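Local structure of endoglucanase (6VC5) at residues Asp85-Thr90 against Gly140-Leu145; Tyr38-Ser43 against Ala97-Trp102. The protein probably hydrolyses internal beta-1,4-glucosidic linkages of cellulose and related beta-glucans, as a family 8 glycoside hydrolase. All blocks are in the same frame, centred on the assembly; numbering follows the deposited sequence.

Contact 1 of 2, residues Asp85-Thr90 against Gly140-Leu145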
ATOM      1  N   ASP A  85      20.492  -5.329   1.355  1.00 13.18           N
ATOM      2  CA  ASP A  85      19.688  -5.603   0.168  1.00 11.94           C
ATOM      3  C   ASP A  85      19.145  -4.273  -0.335  1.00 11.72           C
ATOM      4  O   ASP A  85      18.329  -3.637   0.343  1.00 13.00           O
ATOM      5  CB  ASP A  85      18.537  -6.556   0.509  1.00 12.03           C
ATOM      6  CG  ASP A  85      17.664  -6.894  -0.696  1.00 13.46           C
ATOM      7  OD1 ASP A  85      17.981  -6.465  -1.831  1.00 14.08           O
ATOM      8  OD2 ASP A  85      16.667  -7.630  -0.507  1.00 14.51           O
ATOM      9  N   LYS A  86      19.582  -3.860  -1.526  1.00  9.69           N
ATOM     10  CA  LYS A  86      19.176  -2.564  -2.058  1.00  9.93           C
ATOM     11  C   LYS A  86      17.866  -2.614  -2.833  1.00 10.02           C
ATOM     12  O   LYS A  86      17.413  -1.567  -3.313  1.00 11.98           O
ATOM     13  CB  LYS A  86      20.277  -1.973  -2.944  1.00 11.46           C
ATOM     14  CG  LYS A  86      21.635  -1.834  -2.252  1.00 14.23           C
ATOM     15  CD  LYS A  86      21.557  -0.998  -0.984  1.00 14.86           C
ATOM     16  CE  LYS A  86      22.955  -0.753  -0.426  1.00 17.96           C
ATOM     17  NZ  LYS A  86      22.930  -0.068   0.899  1.00 19.06           N
ATOM     18  N   ASN A  87      17.244  -3.786  -2.971  1.00  8.76           N
ATOM     19  CA  ASN A  87      15.968  -3.870  -3.671  1.00  7.59           C
ATOM     20  C   ASN A  87      14.938  -2.960  -2.998  1.00  7.74           C
ATOM     21  O   ASN A  87      14.927  -2.800  -1.774  1.00  8.83           O
ATOM     22  CB  ASN A  87      15.480  -5.323  -3.666  1.00  9.79           C
ATOM     23  CG  ASN A  87      14.457  -5.605  -4.745  1.00 11.28           C
ATOM     24  OD1 ASN A  87      14.337  -4.858  -5.710  1.00 13.85           O
ATOM     25  ND2 ASN A  87      13.727  -6.704  -4.597  1.00 14.44           N
ATOM     26  N   ASN A  88      14.075  -2.358  -3.806  1.00  8.07           N
ATOM     27  CA  ASN A  88      13.025  -1.482  -3.314  1.00  7.20           C
ATOM     28  C   ASN A  88      11.684  -2.206  -3.327  1.00  9.06           C
ATOM     29  O   ASN A  88      11.526  -3.283  -3.920  1.00 10.70           O
ATOM     30  CB  ASN A  88      12.942  -0.230  -4.186  1.00  8.25           C
ATOM     31  CG  ASN A  88      12.447  -0.548  -5.573  1.00 11.00           C
ATOM     32  OD1 ASN A  88      13.086  -1.313  -6.308  1.00 10.94           O
ATOM     33  ND2 ASN A  88      11.286   0.013  -5.935  1.00 10.54           N
ATOM     34  N   ALA A  89      10.719  -1.610  -2.636  1.00  8.56           N
ATOM     35  CA  ALA A  89       9.325  -2.031  -2.685  1.00  9.05           C
ATOM     36  C   ALA A  89       8.519  -0.817  -3.118  1.00  9.55           C
ATOM     37  O   ALA A  89       8.480   0.196  -2.409  1.00  9.51           O
ATOM     38  CB  ALA A  89       8.832  -2.553  -1.332  1.00 10.25           C
ATOM     39  N   THR A  90       7.873  -0.921  -4.277  1.00  7.58           N
ATOM     40  CA  THR A  90       7.256   0.253  -4.876  1.00  7.47           C
ATOM     41  C   THR A  90       6.145   0.839  -4.005  1.00  8.12           C
ATOM     42  O   THR A  90       5.917   2.054  -4.037  1.00  8.61           O
ATOM     43  CB  THR A  90       6.770  -0.130  -6.270  1.00  9.50           C
ATOM     44  OG1 THR A  90       7.902  -0.536  -7.052  1.00 12.78           O
ATOM     45  CG2 THR A  90       6.105   1.050  -6.974  1.00 12.65           C
ATOM     46  N   GLY A 140       9.146  -3.916  -7.685  1.00  7.93           N
ATOM     47  CA  GLY A 140      10.513  -3.718  -7.218  1.00  7.44           C
ATOM     48  C   GLY A 140      11.475  -3.980  -8.361  1.00  8.88           C
ATOM     49  O   GLY A 140      11.107  -4.510  -9.415  1.00  9.89           O
ATOM     50  N   ALA A 141      12.740  -3.634  -8.123  1.00  9.43           N
ATOM     51  CA  ALA A 141      13.743  -3.724  -9.180  1.00 10.11           C
ATOM     52  C   ALA A 141      14.221  -5.144  -9.454  1.00 11.03           C
ATOM     53  O   ALA A 141      14.612  -5.447 -10.590  1.00 13.25           O
ATOM     54  CB  ALA A 141      14.955  -2.855  -8.838  1.00 11.97           C
ATOM     55  N   VAL A 142      14.223  -6.021  -8.455  1.00 11.28           N
ATOM     56  CA  VAL A 142      14.822  -7.344  -8.593  1.00 11.33           C
ATOM     57  C   VAL A 142      13.804  -8.402  -8.188  1.00 10.80           C
ATOM     58  O   VAL A 142      13.162  -8.279  -7.136  1.00 12.57           O
ATOM     59  CB  VAL A 142      16.103  -7.464  -7.743  1.00 13.62           C
ATOM     60  CG1 VAL A 142      16.639  -8.890  -7.756  1.00 14.90           C
ATOM     61  CG2 VAL A 142      17.160  -6.497  -8.245  1.00 15.73           C
ATOM     62  N   GLY A 143      13.659  -9.428  -9.024  1.00 10.66           N
ATOM     63  CA  GLY A 143      12.892 -10.613  -8.680  1.00 12.29           C
ATOM     64  C   GLY A 143      11.473 -10.662  -9.204  1.00 10.23           C
ATOM     65  O   GLY A 143      10.744 -11.606  -8.873  1.00 13.21           O
ATOM     66  N   PHE A 144      11.062  -9.697 -10.028  1.00  9.37           N
ATOM     67  CA  PHE A 144       9.691  -9.629 -10.528  1.00  9.02           C
ATOM     68  C   PHE A 144       9.583  -9.584 -12.043  1.00 13.53           C
ATOM     69  O   PHE A 144       8.471  -9.682 -12.566  1.00 15.09           O
ATOM     70  CB  PHE A 144       8.973  -8.405  -9.948  1.00  8.13           C
ATOM     71  CG  PHE A 144       9.007  -8.359  -8.457  1.00  7.66           C
ATOM     72  CD1 PHE A 144       8.190  -9.195  -7.718  1.00  8.07           C
ATOM     73  CD2 PHE A 144       9.867  -7.500  -7.792  1.00  9.51           C
ATOM     74  CE1 PHE A 144       8.203  -9.166  -6.333  1.00  8.32           C
ATOM     75  CE2 PHE A 144       9.888  -7.462  -6.410  1.00  9.29           C
ATOM     76  CZ  PHE A 144       9.052  -8.301  -5.683  1.00  7.72           C
ATOM     77  N   LEU A 145      10.683  -9.441 -12.766  1.00 12.41           N
ATOM     78  CA  LEU A 145      10.628  -9.309 -14.216  1.00 13.82           C
ATOM     79  C   LEU A 145      11.660 -10.237 -14.831  1.00 15.08           C
ATOM     80  O   LEU A 145      12.852 -10.143 -14.514  1.00 17.69           O
ATOM     81  CB  LEU A 145      10.898  -7.862 -14.640  1.00 15.69           C
ATOM     82  CG  LEU A 145      10.864  -7.546 -16.137  1.00 16.20           C
ATOM     83  CD1 LEU A 145       9.470  -7.789 -16.704  1.00 16.30           C
ATOM     84  CD2 LEU A 145      11.297  -6.108 -16.367  1.00 16.64           C
TER
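Asn87 lays its side-chain amide against the backbone of Val142 and meets both of that residue's polar main-chain groups. Val142 N donates to Asn87 OD1 at 3.0 Å, coming from above the carbonyl plane, 40° out of it. Asn87 ND2 returns a weak, bent bond to Val142 O, also 3.0 Å. An asparagine suits the place because its amide carries an acceptor and a donor on one carbon, to answer the N-H and C=O of Val142. With CG anti to the backbone N (chi1 -160°), the amide reaches across to the other loop, and OD1 also takes a weak bond from Asn88 N. The second asparagine works one residue along: Ala141 N gives its hydrogen to Asn88 OD1 at 3.0 Å, while Asn88 ND2 is taken up by Asp93, so this buried amide is used at both ends. Gly140 passes close to the backbone of Asn88, its CA 3.5 Å from Asn88 O in a CH...O contact; a side chain there would run into that oxygen. Thr90 OG1 finds its partner in Leu138 O. Within 85-90, Asp85 OD1 accepts from Asn87 N at 3.0 Å, and its OD2 from Trp73 NE1. Asp85 thus forms an Asx turn leading into Asn87, and two asparagines fasten the loop after strand 134-137 to the connection that ends at Ala89, the N-cap of helix 90-106.

Contact 2 of 2, residues Tyr38-Ser43 against Ala97-Trp102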
ATOM      1  N   TYR A  38       4.209   4.535   6.329  1.00  7.25           N
ATOM      2  CA  TYR A  38       3.011   4.634   7.158  1.00  7.70           C
ATOM      3  C   TYR A  38       3.192   5.665   8.264  1.00  8.24           C
ATOM      4  O   TYR A  38       2.285   6.458   8.541  1.00  9.03           O
ATOM      5  CB  TYR A  38       2.641   3.274   7.765  1.00  9.10           C
ATOM      6  CG  TYR A  38       2.106   2.257   6.784  1.00 11.37           C
ATOM      7  CD1 TYR A  38       1.292   2.635   5.724  1.00 13.01           C
ATOM      8  CD2 TYR A  38       2.413   0.915   6.936  1.00 14.21           C
ATOM      9  CE1 TYR A  38       0.806   1.696   4.827  1.00 14.27           C
ATOM     10  CE2 TYR A  38       1.932  -0.027   6.054  1.00 14.81           C
ATOM     11  CZ  TYR A  38       1.139   0.364   4.998  1.00 15.71           C
ATOM     12  OH  TYR A  38       0.678  -0.599   4.119  1.00 18.23           O
ATOM     13  N   GLY A  39       4.346   5.642   8.937  1.00  8.14           N
ATOM     14  CA  GLY A  39       4.586   6.614   9.992  1.00  9.60           C
ATOM     15  C   GLY A  39       4.517   8.037   9.475  1.00 14.37           C
ATOM     16  O   GLY A  39       3.908   8.910  10.101  1.00 11.00           O
ATOM     17  N   MET A  40       5.115   8.274   8.304  1.00 19.80           N
ATOM     18  CA  MET A  40       5.076   9.597   7.690  1.00 22.02           C
ATOM     19  C   MET A  40       3.656   9.971   7.266  1.00 21.49           C
ATOM     20  O   MET A  40       3.195  11.097   7.502  1.00 19.41           O
ATOM     21  CB  MET A  40       6.035   9.607   6.503  1.00 17.97           C
ATOM     22  CG  MET A  40       7.502   9.562   6.912  1.00 15.22           C
ATOM     23  SD  MET A  40       8.580   9.286   5.461  1.00  7.18           S
ATOM     24  CE  MET A  40       8.326  10.842   4.526  1.00 11.75           C
ATOM     25  N   LEU A  41       2.935   9.026   6.654  1.00 11.64           N
ATOM     26  CA  LEU A  41       1.581   9.332   6.194  1.00  9.60           C
ATOM     27  C   LEU A  41       0.648   9.621   7.367  1.00  8.79           C
ATOM     28  O   LEU A  41      -0.160  10.562   7.321  1.00  8.84           O
ATOM     29  CB  LEU A  41       1.047   8.170   5.354  1.00  9.95           C
ATOM     30  CG  LEU A  41      -0.254   8.432   4.583  1.00 10.35           C
ATOM     31  CD1 LEU A  41       0.042   9.315   3.379  1.00 10.83           C
ATOM     32  CD2 LEU A  41      -0.900   7.123   4.149  1.00 13.14           C
ATOM     33  N   PHE A  42       0.709   8.787   8.415  1.00  6.85           N
ATOM     34  CA  PHE A  42      -0.190   8.962   9.555  1.00  6.60           C
ATOM     35  C   PHE A  42       0.124  10.244  10.325  1.00  7.38           C
ATOM     36  O   PHE A  42      -0.792  10.949  10.767  1.00  9.28           O
ATOM     37  CB  PHE A  42      -0.111   7.762  10.505  1.00  8.78           C
ATOM     38  CG  PHE A  42      -0.414   6.416   9.875  1.00  7.65           C
ATOM     39  CD1 PHE A  42      -1.071   6.304   8.664  1.00 10.06           C
ATOM     40  CD2 PHE A  42      -0.022   5.257  10.529  1.00  9.15           C
ATOM     41  CE1 PHE A  42      -1.335   5.044   8.102  1.00 10.25           C
ATOM     42  CE2 PHE A  42      -0.281   4.008   9.981  1.00 10.86           C
ATOM     43  CZ  PHE A  42      -0.933   3.909   8.757  1.00 10.38           C
ATOM     44  N   SER A  43       1.414  10.548  10.521  1.00  7.70           N
ATOM     45  CA  SER A  43       1.792  11.770  11.223  1.00  8.30           C
ATOM     46  C   SER A  43       1.442  13.016  10.416  1.00  9.10           C
ATOM     47  O   SER A  43       1.032  14.029  10.992  1.00 10.22           O
ATOM     48  CB  SER A  43       3.273  11.735  11.626  1.00  8.17           C
ATOM     49  OG  SER A  43       4.128  11.697  10.507  1.00 10.49           O
ATOM     50  N   ALA A  97       6.324   9.059  -0.791  1.00  5.91           N
ATOM     51  CA  ALA A  97       6.098  10.210  -1.660  1.00  6.04           C
ATOM     52  C   ALA A  97       4.768  10.900  -1.360  1.00  5.56           C
ATOM     53  O   ALA A  97       4.703  12.133  -1.295  1.00  6.01           O
ATOM     54  CB  ALA A  97       6.159   9.779  -3.125  1.00  6.77           C
ATOM     55  N   LEU A  98       3.695  10.124  -1.172  1.00  6.10           N
ATOM     56  CA  LEU A  98       2.406  10.731  -0.837  1.00  6.79           C
ATOM     57  C   LEU A  98       2.481  11.495   0.478  1.00  6.39           C
ATOM     58  O   LEU A  98       1.978  12.622   0.579  1.00  6.67           O
ATOM     59  CB  LEU A  98       1.315   9.662  -0.765  1.00  7.55           C
ATOM     60  CG  LEU A  98      -0.073  10.158  -0.350  1.00  7.45           C
ATOM     61  CD1 LEU A  98      -0.617  11.171  -1.330  1.00  8.09           C
ATOM     62  CD2 LEU A  98      -0.994   8.955  -0.275  1.00  8.60           C
ATOM     63  N   ALA A  99       3.151  10.915   1.481  1.00  5.18           N
ATOM     64  CA  ALA A  99       3.279  11.587   2.774  1.00  5.73           C
ATOM     65  C   ALA A  99       4.050  12.899   2.653  1.00  6.01           C
ATOM     66  O   ALA A  99       3.695  13.904   3.289  1.00  6.14           O
ATOM     67  CB  ALA A  99       3.979  10.651   3.761  1.00  5.50           C
ATOM     68  N   LEU A 100       5.134  12.900   1.864  1.00  6.41           N
ATOM     69  CA  LEU A 100       5.889  14.134   1.634  1.00  5.30           C
ATOM     70  C   LEU A 100       5.053  15.188   0.919  1.00  7.45           C
ATOM     71  O   LEU A 100       5.152  16.380   1.235  1.00  8.07           O
ATOM     72  CB  LEU A 100       7.158  13.831   0.831  1.00  4.57           C
ATOM     73  CG  LEU A 100       8.248  13.202   1.688  1.00  6.73           C
ATOM     74  CD1 LEU A 100       9.241  12.461   0.828  1.00  7.69           C
ATOM     75  CD2 LEU A 100       8.950  14.260   2.525  1.00  6.81           C
ATOM     76  N   ALA A 101       4.238  14.769  -0.050  1.00  6.68           N
ATOM     77  CA  ALA A 101       3.342  15.704  -0.720  1.00  7.03           C
ATOM     78  C   ALA A 101       2.362  16.314   0.270  1.00  7.62           C
ATOM     79  O   ALA A 101       2.144  17.528   0.278  1.00  9.79           O
ATOM     80  CB  ALA A 101       2.595  14.996  -1.849  1.00  8.46           C
ATOM     81  N   TRP A 102       1.754  15.483   1.122  1.00  6.59           N
ATOM     82  CA  TRP A 102       0.815  16.013   2.104  1.00  7.53           C
ATOM     83  C   TRP A 102       1.504  16.937   3.100  1.00  8.75           C
ATOM     84  O   TRP A 102       0.980  18.009   3.428  1.00  8.21           O
ATOM     85  CB  TRP A 102       0.172  14.861   2.857  1.00  7.56           C
ATOM     86  CG  TRP A 102      -0.867  14.150   2.103  1.00  8.58           C
ATOM     87  CD1 TRP A 102      -1.290  14.401   0.828  1.00  9.23           C
ATOM     88  CD2 TRP A 102      -1.682  13.086   2.599  1.00  9.60           C
ATOM     89  NE1 TRP A 102      -2.310  13.531   0.494  1.00  9.52           N
ATOM     90  CE2 TRP A 102      -2.559  12.712   1.563  1.00 10.35           C
ATOM     91  CE3 TRP A 102      -1.737  12.399   3.817  1.00  9.94           C
ATOM     92  CZ2 TRP A 102      -3.501  11.691   1.715  1.00 11.90           C
ATOM     93  CZ3 TRP A 102      -2.665  11.375   3.963  1.00 11.25           C
ATOM     94  CH2 TRP A 102      -3.533  11.038   2.917  1.00 11.52           C
TER
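The CD1 methyl of Leu41 sits over one face of the Trp102 indole, 3.9 Å from the centroid of the six-membered ring and 29° off the normal, a CH-pi contact displaced toward the rim. The closest ring atom is CZ3, 3.5 Å from Leu41 CD1. The leucine gets there with CG anti to the backbone N (chi1 -169°), which swings its branched end toward the other helix. The same methyl also packs against Leu98, with Leu41 CD1 3.8 Å from Leu98 CD2, and Leu98 CD1 lies over the indole too. Between the backbones sits Ala99, whose CB comes within 3.5 Å of Leu41 N and 3.6 Å of Met40 CB; a methyl suits this place, where the CA atoms of Leu41 and Ala99 are 4.4 Å apart. The two segments are near-parallel helices whose axes approach to 8.2 Å and cross at 27°, as expected of alternate helices in the (alpha/alpha)6 barrel of glycoside hydrolase family 8. Replacing Trp102 by an alanine would probably leave the Leu41 methyl without its aromatic cover and open a gap beside Leu98. Met40 serves the other flank: its chain bends at chi3, turning CE in to rest 3.7 Å from Leu100 CG. Flexible and unbranched, this methionine can also touch Phe52, Ile55 and Trp56 of helix 49-62. Leu100 continues onto Tyr112 and Ile119 of helix 110-126, while Trp102 meets the ring of Phe320 near the C terminus.

After helix 4-15 and strand 30-32 the chain enters helix 33-46, which supplies 38-43, then passes helix 49-62 and strand 74-76 to reach the loop 85-90. That loop runs directly into helix 90-106, which carries 97-102 and closes contact 2 over 53 intervening residues. Contact 1 closes later, when the chain has gone through helix 110-126 and strands 128-131 and 134-137 to 140-145. The two closures therefore cross rather than nest. Contact 2 joins two helices within the core, whereas contact 1 ties together partly buried loops. Their centres lie 22 Å apart and they do not touch, but helix 90-106 links them, beginning at contact 1 and packing at contact 2.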